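Local coordinates for large adhesion protein (Lap) involved in biofilm formation (Marinobacter hydrocarbonoclasticus, PDB 6XI3) that forms part of the extending region of a bacterial biofilm adhesin, a string of Ig-like beta-sandwich domains with calcium ions bound at the joints between them, at residues 258-270 with 278-290; 313-325 with 393-407. One frame throughout, in Å; residues are numbered along the deposited sequence.

Contact 1: residues 258-270 with 278-290; sequences TDSAGNVVTATTT and SLTGVDISSLVDG. With CA (calcium ion), chain B.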
loop_
_atom_site.group_PDB
_atom_site.type_symbol
_atom_site.label_atom_id
_atom_site.label_comp_id
_atom_site.label_asym_id
_atom_site.label_seq_id
_atom_site.Cartn_x
_atom_site.Cartn_y
_atom_site.Cartn_z
ATOM N N THR A 258 -12.909 -9.959 -22.801
ATOM C CA THR A 258 -14.212 -9.624 -23.412
ATOM C C THR A 258 -14.090 -9.891 -24.913
ATOM O O THR A 258 -13.110 -9.441 -25.529
ATOM C CB THR A 258 -14.657 -8.205 -23.028
ATOM O OG1 THR A 258 -14.620 -8.049 -21.601
ATOM C CG2 THR A 258 -16.071 -7.904 -23.489
ATOM N N ASP A 259 -15.048 -10.623 -25.452
ATOM C CA ASP A 259 -15.042 -11.031 -26.871
ATOM C C ASP A 259 -15.941 -10.064 -27.652
ATOM O O ASP A 259 -16.465 -9.131 -27.049
ATOM C CB ASP A 259 -15.413 -12.505 -27.013
ATOM C CG ASP A 259 -16.894 -12.867 -26.885
ATOM O OD1 ASP A 259 -17.746 -11.967 -26.703
ATOM O OD2 ASP A 259 -17.161 -14.060 -26.900
ATOM N N SER A 260 -16.049 -10.302 -28.955
ATOM C CA SER A 260 -16.715 -9.427 -29.952
ATOM C C SER A 260 -18.244 -9.493 -29.802
ATOM O O SER A 260 -18.914 -8.655 -30.404
ATOM C CB SER A 260 -16.282 -9.819 -31.345
ATOM O OG SER A 260 -16.557 -11.192 -31.629
ATOM N N ALA A 261 -18.770 -10.425 -29.006
ATOM C CA ALA A 261 -20.227 -10.621 -28.773
ATOM C C ALA A 261 -20.615 -10.137 -27.367
ATOM O O ALA A 261 -21.796 -10.216 -26.990
ATOM C CB ALA A 261 -20.587 -12.079 -28.992
ATOM N N GLY A 262 -19.648 -9.642 -26.605
ATOM C CA GLY A 262 -19.871 -9.147 -25.238
ATOM C C GLY A 262 -19.728 -10.218 -24.169
ATOM O O GLY A 262 -20.059 -9.906 -23.022
ATOM N N ASN A 263 -19.277 -11.438 -24.495
ATOM C CA ASN A 263 -19.071 -12.509 -23.477
ATOM C C ASN A 263 -17.809 -12.150 -22.686
ATOM O O ASN A 263 -16.876 -11.545 -23.284
ATOM C CB ASN A 263 -18.956 -13.906 -24.094
ATOM C CG ASN A 263 -20.151 -14.247 -24.968
ATOM O OD1 ASN A 263 -21.285 -14.209 -24.497
ATOM N ND2 ASN A 263 -19.913 -14.566 -26.230
ATOM N N VAL A 264 -17.790 -12.475 -21.396
ATOM C CA VAL A 264 -16.698 -12.057 -20.474
ATOM C C VAL A 264 -16.190 -13.309 -19.759
ATOM O O VAL A 264 -17.014 -14.037 -19.237
ATOM C CB VAL A 264 -17.178 -11.015 -19.445
ATOM C CG1 VAL A 264 -16.038 -10.586 -18.531
ATOM C CG2 VAL A 264 -17.812 -9.799 -20.108
ATOM N N VAL A 265 -14.877 -13.498 -19.720
ATOM C CA VAL A 265 -14.197 -14.487 -18.839
ATOM C C VAL A 265 -13.430 -13.689 -17.780
ATOM O O VAL A 265 -12.772 -12.694 -18.167
ATOM C CB VAL A 265 -13.266 -15.383 -19.674
ATOM C CG1 VAL A 265 -12.161 -16.019 -18.853
ATOM C CG2 VAL A 265 -14.048 -16.433 -20.442
ATOM N N THR A 266 -13.526 -14.095 -16.506
ATOM C CA THR A 266 -12.770 -13.486 -15.388
ATOM C C THR A 266 -11.588 -14.398 -15.059
ATOM O O THR A 266 -11.728 -15.645 -15.172
ATOM C CB THR A 266 -13.657 -13.246 -14.162
ATOM O OG1 THR A 266 -14.029 -14.516 -13.627
ATOM C CG2 THR A 266 -14.880 -12.420 -14.496
ATOM N N ALA A 267 -10.486 -13.770 -14.675
ATOM C CA ALA A 267 -9.247 -14.402 -14.196
ATOM C C ALA A 267 -8.689 -13.559 -13.060
ATOM O O ALA A 267 -9.037 -12.371 -12.927
ATOM C CB ALA A 267 -8.261 -14.533 -15.310
ATOM N N THR A 268 -7.847 -14.163 -12.244
ATOM C CA THR A 268 -7.200 -13.419 -11.148
ATOM C C THR A 268 -5.793 -13.998 -10.931
ATOM O O THR A 268 -5.563 -15.159 -11.274
ATOM C CB THR A 268 -8.138 -13.406 -9.933
ATOM O OG1 THR A 268 -7.495 -12.655 -8.905
ATOM C CG2 THR A 268 -8.419 -14.785 -9.390
ATOM N N THR A 269 -4.856 -13.178 -10.459
ATOM C CA THR A 269 -3.514 -13.628 -10.031
ATOM C C THR A 269 -3.022 -12.597 -9.020
ATOM O O THR A 269 -3.812 -11.753 -8.631
ATOM C CB THR A 269 -2.569 -13.888 -11.214
ATOM O OG1 THR A 269 -1.469 -14.592 -10.661
ATOM C CG2 THR A 269 -2.081 -12.662 -11.954
ATOM N N THR A 270 -1.790 -12.729 -8.566
ATOM C CA THR A 270 -1.235 -11.874 -7.501
ATOM C C THR A 270 0.067 -11.242 -7.972
ATOM O O THR A 270 0.732 -11.799 -8.835
ATOM C CB THR A 270 -1.044 -12.664 -6.203
ATOM O OG1 THR A 270 -0.147 -13.713 -6.495
ATOM C CG2 THR A 270 -2.331 -13.232 -5.655
ATOM N N SER A 278 1.654 -12.572 -13.800
ATOM C CA SER A 278 1.605 -13.505 -14.950
ATOM C C SER A 278 0.466 -14.493 -14.721
ATOM O O SER A 278 0.347 -15.024 -13.593
ATOM C CB SER A 278 2.915 -14.265 -15.074
ATOM O OG SER A 278 2.890 -15.043 -16.252
ATOM N N LEU A 279 -0.298 -14.805 -15.755
ATOM C CA LEU A 279 -1.228 -15.952 -15.684
ATOM C C LEU A 279 -1.202 -16.666 -17.032
ATOM O O LEU A 279 -1.460 -15.985 -18.051
ATOM C CB LEU A 279 -2.614 -15.419 -15.308
ATOM C CG LEU A 279 -3.675 -16.476 -15.013
ATOM C CD1 LEU A 279 -3.235 -17.485 -13.937
ATOM C CD2 LEU A 279 -4.989 -15.802 -14.641
ATOM N N THR A 280 -0.842 -17.956 -17.058
ATOM C CA THR A 280 -0.762 -18.752 -18.318
ATOM C C THR A 280 -1.928 -19.744 -18.333
ATOM O O THR A 280 -2.272 -20.251 -17.276
ATOM C CB THR A 280 0.626 -19.393 -18.453
ATOM O OG1 THR A 280 0.739 -20.318 -17.384
ATOM C CG2 THR A 280 1.734 -18.373 -18.366
ATOM N N GLY A 281 -2.521 -19.989 -19.495
ATOM C CA GLY A 281 -3.531 -21.045 -19.671
ATOM C C GLY A 281 -4.909 -20.586 -19.235
ATOM O O GLY A 281 -5.715 -21.396 -18.870
ATOM N N VAL A 282 -5.183 -19.289 -19.267
ATOM C CA VAL A 282 -6.542 -18.778 -18.980
ATOM C C VAL A 282 -7.493 -19.409 -19.994
ATOM O O VAL A 282 -7.208 -19.284 -21.176
ATOM C CB VAL A 282 -6.593 -17.249 -19.042
ATOM C CG1 VAL A 282 -8.016 -16.807 -18.857
ATOM C CG2 VAL A 282 -5.661 -16.611 -18.017
ATOM N N ASP A 283 -8.604 -19.993 -19.541
ATOM C CA ASP A 283 -9.530 -20.773 -20.404
ATOM C C ASP A 283 -10.486 -19.780 -21.076
ATOM O O ASP A 283 -11.294 -19.140 -20.385
ATOM C CB ASP A 283 -10.204 -21.882 -19.601
ATOM C CG ASP A 283 -11.349 -22.606 -20.298
ATOM O OD1 ASP A 283 -11.494 -22.517 -21.536
ATOM O OD2 ASP A 283 -12.099 -23.234 -19.582
ATOM N N ILE A 284 -10.379 -19.642 -22.391
ATOM C CA ILE A 284 -11.291 -18.751 -23.158
ATOM C C ILE A 284 -12.101 -19.550 -24.176
ATOM O O ILE A 284 -12.558 -18.920 -25.165
ATOM C CB ILE A 284 -10.504 -17.596 -23.796
ATOM C CG1 ILE A 284 -9.357 -18.086 -24.677
ATOM C CG2 ILE A 284 -10.032 -16.665 -22.706
ATOM C CD1 ILE A 284 -8.826 -17.020 -25.606
ATOM N N SER A 285 -12.322 -20.845 -23.907
ATOM C CA SER A 285 -13.187 -21.730 -24.747
ATOM C C SER A 285 -14.624 -21.193 -24.788
ATOM O O SER A 285 -15.319 -21.496 -25.761
ATOM C CB SER A 285 -13.160 -23.159 -24.275
ATOM O OG SER A 285 -13.515 -23.227 -22.899
ATOM N N SER A 286 -15.053 -20.382 -23.812
ATOM C CA SER A 286 -16.429 -19.812 -23.804
ATOM C C SER A 286 -16.527 -18.587 -24.722
ATOM O O SER A 286 -17.637 -18.089 -24.895
ATOM C CB SER A 286 -16.898 -19.481 -22.412
ATOM O OG SER A 286 -16.211 -18.353 -21.892
ATOM N N LEU A 287 -15.431 -18.099 -25.308
ATOM C CA LEU A 287 -15.490 -16.844 -26.100
ATOM C C LEU A 287 -15.531 -17.149 -27.600
ATOM O O LEU A 287 -15.073 -18.197 -28.030
ATOM C CB LEU A 287 -14.290 -15.974 -25.762
ATOM C CG LEU A 287 -14.165 -15.614 -24.284
ATOM C CD1 LEU A 287 -12.983 -14.694 -24.082
ATOM C CD2 LEU A 287 -15.447 -14.967 -23.750
ATOM N N VAL A 288 -16.064 -16.223 -28.377
ATOM C CA VAL A 288 -16.211 -16.433 -29.838
ATOM C C VAL A 288 -15.043 -15.739 -30.510
ATOM O O VAL A 288 -14.455 -14.807 -29.899
ATOM C CB VAL A 288 -17.566 -15.902 -30.340
ATOM C CG1 VAL A 288 -18.720 -16.623 -29.658
ATOM C CG2 VAL A 288 -17.698 -14.388 -30.173
ATOM N N ASP A 289 -14.828 -16.070 -31.779
ATOM C CA ASP A 289 -13.717 -15.520 -32.569
ATOM C C ASP A 289 -13.894 -14.015 -32.773
ATOM O O ASP A 289 -15.051 -13.518 -32.782
ATOM C CB ASP A 289 -13.577 -16.265 -33.890
ATOM C CG ASP A 289 -12.979 -17.660 -33.732
ATOM O OD1 ASP A 289 -12.676 -18.100 -32.542
ATOM O OD2 ASP A 289 -12.750 -18.270 -34.787
ATOM N N GLY A 290 -12.772 -13.340 -33.007
ATOM C CA GLY A 290 -12.718 -11.892 -33.269
ATOM C C GLY A 290 -11.819 -11.203 -32.253
ATOM O O GLY A 290 -11.014 -11.897 -31.580
HETATM CA CA CA B . -12.363 -17.710 -36.993
HETATM O O HOH W 1 -14.338 -12.010 -30.258
HETATM O O HOH W 2 -17.750 -16.650 -20.949
HETATM O O HOH W 3 1.345 -13.388 -10.883
HETATM O O HOH W 4 -12.061 -17.399 -39.343
#
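The carboxylate of Asp259 reaches across to the backbone of Val288, whose N-H meets OD2 at 2.8 Å and nearly straight (165°). This is the tight end of the contact. OD2 also takes the amide of Asn263 through its syn lone pair, while Val288 N arrives on the anti side. OD1 is gripped by the backbone N of Ala261 and of Asn263 from opposite faces of the carboxylate, the first bond making an Asx turn. With chi1 at 77°, CG of Asp259 sits between its own N and carbonyl carbon, and four bonds hold the buried group still. Leu287 packs beside it: its CD2 lies 3.7 Å from Asn263 CB, and Val265 CG2 comes to 3.9 Å from the same methyl.

In the Ig-like beta-sandwich, strands 264-270 and 278-283 belong to the two different sheets and face each other along one margin at 134°, their axes 7.1 Å apart at the closest. Aliphatic side chains meet here: Ala267 CB sits 3.6 Å from Leu279 CD2, and Val265 CG1 meets Val282 CG1 at 4.2 Å.

Toward solvent the join becomes watery. One water links Val264 O with Ser286 OG; another, at the far end, takes the N-H of Ser278, donates to Thr270 O and bonds with Thr269 OG1. Next to the Asp259 knot, a third water accepts from Ser260 N and donates to Val288 O.

Contact 2: residues 313-325 with 393-407; sequences SLDATTGALTVSL and ASAQGRNGNALTDSA. With CA (calcium ion), chain B.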
loop_
_atom_site.group_PDB
_atom_site.type_symbol
_atom_site.label_atom_id
_atom_site.label_comp_id
_atom_site.label_asym_id
_atom_site.label_seq_id
_atom_site.Cartn_x
_atom_site.Cartn_y
_atom_site.Cartn_z
ATOM N N SER A 313 -6.675 -11.318 -30.140
ATOM C CA SER A 313 -7.458 -11.858 -31.271
ATOM C C SER A 313 -7.572 -13.368 -31.112
ATOM O O SER A 313 -6.584 -13.999 -30.690
ATOM C CB SER A 313 -6.838 -11.449 -32.578
ATOM O OG SER A 313 -7.673 -11.831 -33.641
ATOM N N LEU A 314 -8.780 -13.888 -31.319
ATOM C CA LEU A 314 -9.100 -15.317 -31.133
ATOM C C LEU A 314 -9.594 -15.815 -32.484
ATOM O O LEU A 314 -10.410 -15.104 -33.126
ATOM C CB LEU A 314 -10.155 -15.460 -30.032
ATOM C CG LEU A 314 -10.630 -16.876 -29.707
ATOM C CD1 LEU A 314 -9.470 -17.778 -29.336
ATOM C CD2 LEU A 314 -11.679 -16.861 -28.591
ATOM N N ASP A 315 -9.030 -16.934 -32.933
ATOM C CA ASP A 315 -9.433 -17.571 -34.213
ATOM C C ASP A 315 -9.417 -19.078 -34.011
ATOM O O ASP A 315 -8.539 -19.731 -34.617
ATOM C CB ASP A 315 -8.548 -17.070 -35.359
ATOM C CG ASP A 315 -9.062 -17.448 -36.740
ATOM O OD1 ASP A 315 -10.145 -18.048 -36.813
ATOM O OD2 ASP A 315 -8.385 -17.089 -37.736
ATOM N N ALA A 316 -10.295 -19.598 -33.145
ATOM C CA ALA A 316 -10.358 -21.057 -32.822
ATOM C C ALA A 316 -11.102 -21.839 -33.926
ATOM O O ALA A 316 -10.904 -23.031 -34.037
ATOM C CB ALA A 316 -10.988 -21.256 -31.472
ATOM N N THR A 317 -11.894 -21.162 -34.749
ATOM C CA THR A 317 -12.715 -21.780 -35.829
ATOM C C THR A 317 -12.438 -21.078 -37.165
ATOM O O THR A 317 -12.639 -19.856 -37.283
ATOM C CB THR A 317 -14.207 -21.710 -35.486
ATOM O OG1 THR A 317 -14.407 -22.277 -34.193
ATOM C CG2 THR A 317 -15.086 -22.414 -36.497
ATOM N N THR A 318 -12.032 -21.850 -38.154
ATOM C CA THR A 318 -11.694 -21.377 -39.509
ATOM C C THR A 318 -12.985 -20.951 -40.190
ATOM O O THR A 318 -13.825 -21.780 -40.287
ATOM C CB THR A 318 -11.029 -22.509 -40.286
ATOM O OG1 THR A 318 -9.880 -22.830 -39.521
ATOM C CG2 THR A 318 -10.645 -22.153 -41.703
ATOM N N GLY A 319 -13.123 -19.701 -40.612
ATOM C CA GLY A 319 -14.310 -19.294 -41.377
ATOM C C GLY A 319 -14.471 -20.186 -42.598
ATOM O O GLY A 319 -13.434 -20.554 -43.212
ATOM N N ALA A 320 -15.710 -20.531 -42.942
ATOM C CA ALA A 320 -16.016 -21.172 -44.237
ATOM C C ALA A 320 -17.455 -20.882 -44.657
ATOM O O ALA A 320 -18.348 -20.660 -43.795
ATOM C CB ALA A 320 -15.732 -22.657 -44.163
ATOM N N LEU A 321 -17.665 -20.916 -45.960
ATOM C CA LEU A 321 -19.023 -20.858 -46.535
ATOM C C LEU A 321 -19.069 -21.822 -47.726
ATOM O O LEU A 321 -18.122 -21.797 -48.556
ATOM C CB LEU A 321 -19.327 -19.410 -46.938
ATOM C CG LEU A 321 -20.728 -19.225 -47.515
ATOM C CD1 LEU A 321 -21.337 -17.889 -47.140
ATOM C CD2 LEU A 321 -20.708 -19.437 -49.019
ATOM N N THR A 322 -20.117 -22.642 -47.796
ATOM C CA THR A 322 -20.487 -23.405 -49.022
ATOM C C THR A 322 -21.800 -22.878 -49.598
ATOM O O THR A 322 -22.654 -22.432 -48.828
ATOM C CB THR A 322 -20.691 -24.899 -48.747
ATOM O OG1 THR A 322 -21.871 -25.063 -47.955
ATOM C CG2 THR A 322 -19.497 -25.543 -48.078
ATOM N N VAL A 323 -21.996 -23.015 -50.905
ATOM C CA VAL A 323 -23.331 -22.802 -51.522
ATOM C C VAL A 323 -23.593 -23.984 -52.456
ATOM O O VAL A 323 -22.619 -24.547 -52.996
ATOM C CB VAL A 323 -23.409 -21.454 -52.254
ATOM C CG1 VAL A 323 -22.520 -21.432 -53.481
ATOM C CG2 VAL A 323 -24.842 -21.111 -52.626
ATOM N N SER A 324 -24.869 -24.337 -52.607
ATOM C CA SER A 324 -25.350 -25.421 -53.490
ATOM C C SER A 324 -26.528 -24.904 -54.317
ATOM O O SER A 324 -27.422 -24.230 -53.769
ATOM C CB SER A 324 -25.703 -26.657 -52.706
ATOM O OG SER A 324 -26.390 -27.580 -53.541
ATOM N N LEU A 325 -26.502 -25.177 -55.621
ATOM C CA LEU A 325 -27.684 -24.966 -56.478
ATOM C C LEU A 325 -28.484 -26.268 -56.444
ATOM O O LEU A 325 -28.080 -27.236 -57.114
ATOM C CB LEU A 325 -27.225 -24.578 -57.878
ATOM C CG LEU A 325 -28.329 -24.385 -58.906
ATOM C CD1 LEU A 325 -29.371 -23.384 -58.432
ATOM C CD2 LEU A 325 -27.715 -23.932 -60.226
ATOM N N ALA A 393 -22.048 -16.989 -53.462
ATOM C CA ALA A 393 -22.514 -16.590 -52.119
ATOM C C ALA A 393 -21.335 -16.062 -51.300
ATOM O O ALA A 393 -20.235 -16.640 -51.393
ATOM C CB ALA A 393 -23.188 -17.763 -51.468
ATOM N N SER A 394 -21.588 -15.023 -50.500
ATOM C CA SER A 394 -20.586 -14.355 -49.635
ATOM C C SER A 394 -21.173 -13.985 -48.271
ATOM O O SER A 394 -22.340 -13.540 -48.182
ATOM C CB SER A 394 -20.033 -13.141 -50.289
ATOM O OG SER A 394 -18.824 -12.785 -49.628
ATOM N N ALA A 395 -20.367 -14.137 -47.228
ATOM C CA ALA A 395 -20.723 -13.689 -45.875
ATOM C C ALA A 395 -19.442 -13.316 -45.124
ATOM O O ALA A 395 -18.372 -13.845 -45.467
ATOM C CB ALA A 395 -21.522 -14.748 -45.154
ATOM N N GLN A 396 -19.575 -12.455 -44.114
ATOM C CA GLN A 396 -18.454 -12.005 -43.241
ATOM C C GLN A 396 -18.327 -12.939 -42.025
ATOM O O GLN A 396 -19.303 -13.085 -41.241
ATOM C CB GLN A 396 -18.687 -10.544 -42.866
ATOM C CG GLN A 396 -18.729 -9.626 -44.086
ATOM C CD GLN A 396 -17.374 -9.515 -44.747
ATOM O OE1 GLN A 396 -16.385 -9.163 -44.102
ATOM N NE2 GLN A 396 -17.321 -9.835 -46.032
ATOM N N GLY A 397 -17.175 -13.594 -41.908
ATOM C CA GLY A 397 -16.809 -14.415 -40.746
ATOM C C GLY A 397 -16.459 -13.531 -39.554
ATOM O O GLY A 397 -16.259 -12.312 -39.727
ATOM N N ARG A 398 -16.403 -14.125 -38.384
ATOM C CA ARG A 398 -16.082 -13.401 -37.126
ATOM C C ARG A 398 -14.676 -12.799 -37.122
ATOM O O ARG A 398 -14.451 -11.879 -36.292
ATOM C CB ARG A 398 -16.204 -14.361 -35.948
ATOM C CG ARG A 398 -17.632 -14.736 -35.635
ATOM C CD ARG A 398 -17.795 -15.077 -34.173
ATOM N NE ARG A 398 -19.150 -15.480 -33.819
ATOM C CZ ARG A 398 -19.656 -16.685 -34.050
ATOM N NH1 ARG A 398 -18.939 -17.609 -34.675
ATOM N NH2 ARG A 398 -20.874 -16.971 -33.642
ATOM N N ASN A 399 -13.732 -13.301 -37.924
ATOM C CA ASN A 399 -12.372 -12.698 -37.971
ATOM C C ASN A 399 -12.310 -11.698 -39.126
ATOM O O ASN A 399 -11.200 -11.335 -39.511
ATOM C CB ASN A 399 -11.272 -13.747 -38.012
ATOM C CG ASN A 399 -11.187 -14.487 -36.700
ATOM O OD1 ASN A 399 -11.711 -15.590 -36.590
ATOM N ND2 ASN A 399 -10.576 -13.870 -35.703
ATOM N N GLY A 400 -13.459 -11.314 -39.685
ATOM C CA GLY A 400 -13.551 -10.244 -40.708
ATOM C C GLY A 400 -13.287 -10.688 -42.146
ATOM O O GLY A 400 -13.194 -9.808 -43.013
ATOM N N ASN A 401 -13.191 -11.981 -42.443
ATOM C CA ASN A 401 -12.929 -12.472 -43.824
ATOM C C ASN A 401 -14.235 -12.484 -44.634
ATOM O O ASN A 401 -15.307 -12.736 -44.047
ATOM C CB ASN A 401 -12.202 -13.818 -43.773
ATOM C CG ASN A 401 -10.790 -13.619 -43.264
ATOM O OD1 ASN A 401 -9.987 -12.983 -43.940
ATOM N ND2 ASN A 401 -10.526 -14.013 -42.027
ATOM N N ALA A 402 -14.151 -12.141 -45.919
ATOM C CA ALA A 402 -15.196 -12.433 -46.933
ATOM C C ALA A 402 -15.131 -13.925 -47.274
ATOM O O ALA A 402 -14.167 -14.363 -47.903
ATOM C CB ALA A 402 -15.012 -11.579 -48.166
ATOM N N LEU A 403 -16.071 -14.700 -46.766
ATOM C CA LEU A 403 -16.115 -16.166 -46.988
ATOM C C LEU A 403 -17.044 -16.414 -48.164
ATOM O O LEU A 403 -18.187 -15.924 -48.073
ATOM C CB LEU A 403 -16.648 -16.836 -45.737
ATOM C CG LEU A 403 -15.876 -16.473 -44.481
ATOM C CD1 LEU A 403 -16.654 -16.975 -43.281
ATOM C CD2 LEU A 403 -14.449 -17.046 -44.550
ATOM N N THR A 404 -16.542 -17.071 -49.214
ATOM C CA THR A 404 -17.264 -17.224 -50.505
ATOM C C THR A 404 -17.224 -18.670 -50.984
ATOM O O THR A 404 -16.402 -19.489 -50.498
ATOM C CB THR A 404 -16.747 -16.312 -51.619
ATOM O OG1 THR A 404 -15.423 -16.723 -51.940
ATOM C CG2 THR A 404 -16.770 -14.850 -51.254
ATOM N N ASP A 405 -18.152 -18.954 -51.893
ATOM C CA ASP A 405 -18.260 -20.229 -52.615
ATOM C C ASP A 405 -19.086 -19.946 -53.868
ATOM O O ASP A 405 -19.769 -18.915 -53.901
ATOM C CB ASP A 405 -18.835 -21.353 -51.748
ATOM C CG ASP A 405 -18.683 -22.713 -52.420
ATOM O OD1 ASP A 405 -17.763 -22.835 -53.264
ATOM O OD2 ASP A 405 -19.482 -23.627 -52.121
ATOM N N SER A 406 -18.926 -20.780 -54.883
ATOM C CA SER A 406 -19.725 -20.714 -56.126
ATOM C C SER A 406 -20.310 -22.094 -56.422
ATOM O O SER A 406 -19.869 -23.116 -55.837
ATOM C CB SER A 406 -18.922 -20.161 -57.275
ATOM O OG SER A 406 -17.958 -21.106 -57.697
ATOM N N ALA A 407 -21.364 -22.103 -57.224
ATOM C CA ALA A 407 -21.932 -23.332 -57.794
ATOM C C ALA A 407 -22.410 -23.027 -59.212
ATOM O O ALA A 407 -22.645 -21.839 -59.560
ATOM C CB ALA A 407 -23.025 -23.839 -56.912
HETATM CA CA CA B . -12.363 -17.710 -36.993
HETATM O O HOH W 4 -12.061 -17.399 -39.343
HETATM O O HOH W 5 -15.483 -20.614 -47.967
#
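Asn399 and Asp315 converge on a calcium ion at the junction of two Ig-like beta-sandwich domains, each giving one side-chain oxygen. Thr317 adds its backbone O, and Asp289, Asp343 and a water complete the site. That water also accepts from Gly319 N, tying the linker to the metal. Asp315 OD1 and Asn399 OD1 are only 2.9 Å apart, a closeness explained by the cation they share; the carboxylate and amide planes are turned 39° from each other.

Apolar contacts lie beyond the linker, where 320-325 and 402-407, edge strands of the sandwich's two different sheets, run at 23° without pairing their backbones. Leu321 has CG anti to its N, which sends its methyls inward: CD1 packs 3.7 Å from Ala395 CB, and CD2 lies against Ala393. Val323 CB meets Ala393 CB at 3.8 Å, while Leu321 CB lies 3.9 Å from Leu403 CB.

Two direct hydrogen bonds cross the contact, one beside the metal and one midway along the strands. The amide of Asn399 donates from ND2 to Leu314 O at 2.9 Å, virtually straight, leaving its OD1 for calcium. Between the strands, a water bridges Leu321 N and Thr404 O. Farther along, Asp405 OD2 takes Val323 N at 2.9 Å, on the anti side and 18° out of the carboxylate plane.

Overall arrangement
Contact 1 closes one margin of a sandwich; contact 2 runs from the last strand of that sandwich through the linker and joins the first and last strands of the next. The calcium ion sits where they meet. Their centres are 24 Å apart, yet the ends touch: Asp289 OD1 probably accepts a hydrogen bond from Ala316 N at 2.9 Å, and Gly290 N probably bonds to Leu314 O over the same distance. Asp289 OD2, from 278-290, binds the ion at 2.3 Å, while 313-325 and 393-407 bring Asp315, Thr317 and Asn399, so the metal ties the two domains together. Arg398, salt-bridged to Asp343, also packs on Asp289. Calcium at the joint is consistent with holding the tandem repeats in an extended line.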